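Local coordinates for oxygenase-reductase (Streptomyces fradiae, PDB 4OSP), which carries a C-terminal short-chain dehydrogenase/reductase domain, the part described here, that binds NADP and acts as the C-6 ketoreductase of urdamycin biosynthesis, at residues A68-L72 against A87-L92. Sequence-based numbering, arbitrary orientation.
Sequences AFSVL and ALERGL
Phe-69 reaches from strand 67-72 to the backbone of helix 80-96 and lays one face of its ring on Gly-91. The CA of Gly-91 sits 3.9 Å from the centroid of the Phe-69 ring, 28° off the ring normal, which makes a CH-pi contact. CE2 of Phe-69 comes within 3.5 Å of Gly-91 CA. With no side chain at Gly-91, the ring can lie directly on the helix backbone. A chi1 of 65° sets CG of Phe-69 between its own backbone N and carbonyl carbon, and from there the ring reaches Gly-91. Phe-69 CZ, at the far end of the ring, is 3.6 Å from the backbone N of Leu-92. Phe-69 CZ also meets Leu-92 CG at 4.1 Å. The carbonyl O of Leu-88 lies at the ring edge, near the ring plane, 3.8 Å from CZ of Phe-69. That oxygen already accepts the helix bond from Leu-92 N.

The two segments run nearly antiparallel, at 159°, and their axes approach to 8.7 Å. This is a beta-alpha unit of the Rossmann fold: helix 80-96 follows strand 67-72 and packs on one face of the parallel sheet. Strand 42-47 pairs with strand 67-72, and its Leu-42 and Ala-44 also touch Phe-69.

Ser-70 points to the other side of the sheet, where Ser-70 OG is hydrogen-bonded to Arg-51 NH1 and Asp-55 OD1 of helix 51-63. Val-71 turns back to helix 80-96. Val-71 CG1 packs on Ala-87 CB at 3.9 Å, and Val-71 CG2 also touches that methyl. The side chain of Leu-75, an NADP-binding residue, is about 8 Å from that of Val-71.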
ATOM      1  N   ALA B  68     -26.094 -27.177  -6.909  1.00 24.35           N
ATOM      2  CA  ALA B  68     -25.320 -26.490  -7.943  1.00 23.14           C
ATOM      3  C   ALA B  68     -25.842 -26.804  -9.351  1.00 23.36           C
ATOM      4  O   ALA B  68     -26.517 -27.808  -9.564  1.00 23.35           O
ATOM      5  CB  ALA B  68     -23.849 -26.855  -7.834  1.00 21.81           C
ATOM      6  N   PHE B  69     -25.532 -25.930 -10.304  1.00 22.94           N
ATOM      7  CA  PHE B  69     -25.760 -26.220 -11.719  1.00 22.84           C
ATOM      8  C   PHE B  69     -24.649 -25.636 -12.591  1.00 23.30           C
ATOM      9  O   PHE B  69     -23.984 -24.677 -12.200  1.00 23.99           O
ATOM     10  CB  PHE B  69     -27.153 -25.744 -12.179  1.00 21.99           C
ATOM     11  CG  PHE B  69     -27.351 -24.243 -12.143  1.00 21.86           C
ATOM     12  CD1 PHE B  69     -27.725 -23.598 -10.963  1.00 21.42           C
ATOM     13  CD2 PHE B  69     -27.219 -23.480 -13.302  1.00 21.96           C
ATOM     14  CE1 PHE B  69     -27.928 -22.225 -10.932  1.00 21.22           C
ATOM     15  CE2 PHE B  69     -27.424 -22.105 -13.275  1.00 21.54           C
ATOM     16  CZ  PHE B  69     -27.779 -21.475 -12.088  1.00 21.26           C
ATOM     17  N   SER B  70     -24.442 -26.211 -13.768  1.00 22.89           N
ATOM     18  CA  SER B  70     -23.402 -25.706 -14.652  1.00 23.86           C
ATOM     19  C   SER B  70     -23.906 -24.634 -15.633  1.00 24.96           C
ATOM     20  O   SER B  70     -25.094 -24.555 -15.948  1.00 23.03           O
ATOM     21  CB  SER B  70     -22.683 -26.847 -15.382  1.00 23.92           C
ATOM     22  OG  SER B  70     -23.562 -27.544 -16.241  1.00 25.35           O
ATOM     23  N   VAL B  71     -22.980 -23.798 -16.081  1.00 27.12           N
ATOM     24  CA  VAL B  71     -23.270 -22.715 -16.999  1.00 28.94           C
ATOM     25  C   VAL B  71     -22.113 -22.617 -17.992  1.00 29.94           C
ATOM     26  O   VAL B  71     -20.953 -22.470 -17.602  1.00 30.69           O
ATOM     27  CB  VAL B  71     -23.444 -21.380 -16.237  1.00 28.74           C
ATOM     28  CG1 VAL B  71     -23.245 -20.194 -17.163  1.00 29.80           C
ATOM     29  CG2 VAL B  71     -24.811 -21.323 -15.569  1.00 28.37           C
ATOM     30  N   LEU B  72     -22.437 -22.724 -19.273  1.00 31.70           N
ATOM     31  CA  LEU B  72     -21.444 -22.649 -20.335  1.00 33.68           C
ATOM     32  C   LEU B  72     -21.476 -21.268 -20.978  1.00 34.31           C
ATOM     33  O   LEU B  72     -22.539 -20.782 -21.377  1.00 34.04           O
ATOM     34  CB  LEU B  72     -21.734 -23.722 -21.389  1.00 36.37           C
ATOM     35  CG  LEU B  72     -20.583 -24.266 -22.246  1.00 41.79           C
ATOM     36  CD1 LEU B  72     -19.397 -24.681 -21.380  1.00 42.59           C
ATOM     37  CD2 LEU B  72     -21.067 -25.447 -23.088  1.00 41.98           C
ATOM     38  N   ALA B  87     -28.003 -18.086 -19.334  1.00 23.94           N
ATOM     39  CA  ALA B  87     -27.921 -19.387 -18.674  1.00 25.31           C
ATOM     40  C   ALA B  87     -28.039 -19.245 -17.155  1.00 26.48           C
ATOM     41  O   ALA B  87     -28.746 -20.017 -16.500  1.00 27.15           O
ATOM     42  CB  ALA B  87     -26.627 -20.092 -19.060  1.00 25.01           C
ATOM     43  N   LEU B  88     -27.388 -18.226 -16.600  1.00 26.01           N
ATOM     44  CA  LEU B  88     -27.441 -17.997 -15.165  1.00 25.98           C
ATOM     45  C   LEU B  88     -28.881 -17.788 -14.689  1.00 26.37           C
ATOM     46  O   LEU B  88     -29.321 -18.405 -13.714  1.00 27.07           O
ATOM     47  CB  LEU B  88     -26.554 -16.802 -14.765  1.00 24.33           C
ATOM     48  CG  LEU B  88     -26.572 -16.409 -13.287  1.00 23.38           C
ATOM     49  CD1 LEU B  88     -25.862 -17.473 -12.463  1.00 24.36           C
ATOM     50  CD2 LEU B  88     -25.939 -15.042 -13.068  1.00 22.67           C
ATOM     51  N   GLU B  89     -29.606 -16.926 -15.393  1.00 26.36           N
ATOM     52  CA  GLU B  89     -30.958 -16.539 -15.000  1.00 26.82           C
ATOM     53  C   GLU B  89     -31.987 -17.667 -15.143  1.00 26.78           C
ATOM     54  O   GLU B  89     -32.817 -17.866 -14.257  1.00 26.78           O
ATOM     55  CB  GLU B  89     -31.405 -15.298 -15.773  1.00 26.92           C
ATOM     56  CG  GLU B  89     -30.710 -14.020 -15.321  1.00 28.69           C
ATOM     57  CD  GLU B  89     -31.284 -12.763 -15.959  1.00 30.19           C
ATOM     58  OE1 GLU B  89     -32.093 -12.858 -16.904  1.00 33.37           O
ATOM     59  OE2 GLU B  89     -30.925 -11.669 -15.513  1.00 31.84           O
ATOM     60  N   ARG B  90     -31.928 -18.403 -16.250  1.00 27.14           N
ATOM     61  CA  ARG B  90     -32.750 -19.594 -16.408  1.00 27.96           C
ATOM     62  C   ARG B  90     -32.503 -20.571 -15.245  1.00 27.91           C
ATOM     63  O   ARG B  90     -33.436 -20.947 -14.539  1.00 27.44           O
ATOM     64  CB  ARG B  90     -32.478 -20.265 -17.750  1.00 29.28           C
ATOM     65  CG  ARG B  90     -33.494 -21.335 -18.137  1.00 33.19           C
ATOM     66  CD  ARG B  90     -33.316 -21.782 -19.582  1.00 34.14           C
ATOM     67  NE  ARG B  90     -32.103 -22.582 -19.752  1.00 36.69           N
ATOM     68  CZ  ARG B  90     -30.932 -22.098 -20.155  1.00 36.80           C
ATOM     69  NH1 ARG B  90     -30.802 -20.813 -20.446  1.00 39.60           N
ATOM     70  NH2 ARG B  90     -29.888 -22.903 -20.270  1.00 38.79           N
ATOM     71  N   GLY B  91     -31.237 -20.931 -15.023  1.00 27.39           N
ATOM     72  CA  GLY B  91     -30.874 -21.866 -13.962  1.00 27.22           C
ATOM     73  C   GLY B  91     -31.314 -21.441 -12.568  1.00 29.31           C
ATOM     74  O   GLY B  91     -31.776 -22.271 -11.775  1.00 29.67           O
ATOM     75  N   LEU B  92     -31.163 -20.154 -12.262  1.00 28.63           N
ATOM     76  CA  LEU B  92     -31.537 -19.638 -10.951  1.00 28.91           C
ATOM     77  C   LEU B  92     -33.056 -19.621 -10.752  1.00 29.06           C
ATOM     78  O   LEU B  92     -33.557 -19.985  -9.679  1.00 27.36           O
ATOM     79  CB  LEU B  92     -30.953 -18.236 -10.728  1.00 28.78           C
ATOM     80  CG  LEU B  92     -29.464 -18.103 -10.366  1.00 28.70           C
ATOM     81  CD1 LEU B  92     -29.051 -16.637 -10.363  1.00 28.60           C
ATOM     82  CD2 LEU B  92     -29.164 -18.738  -9.014  1.00 27.69           C
TER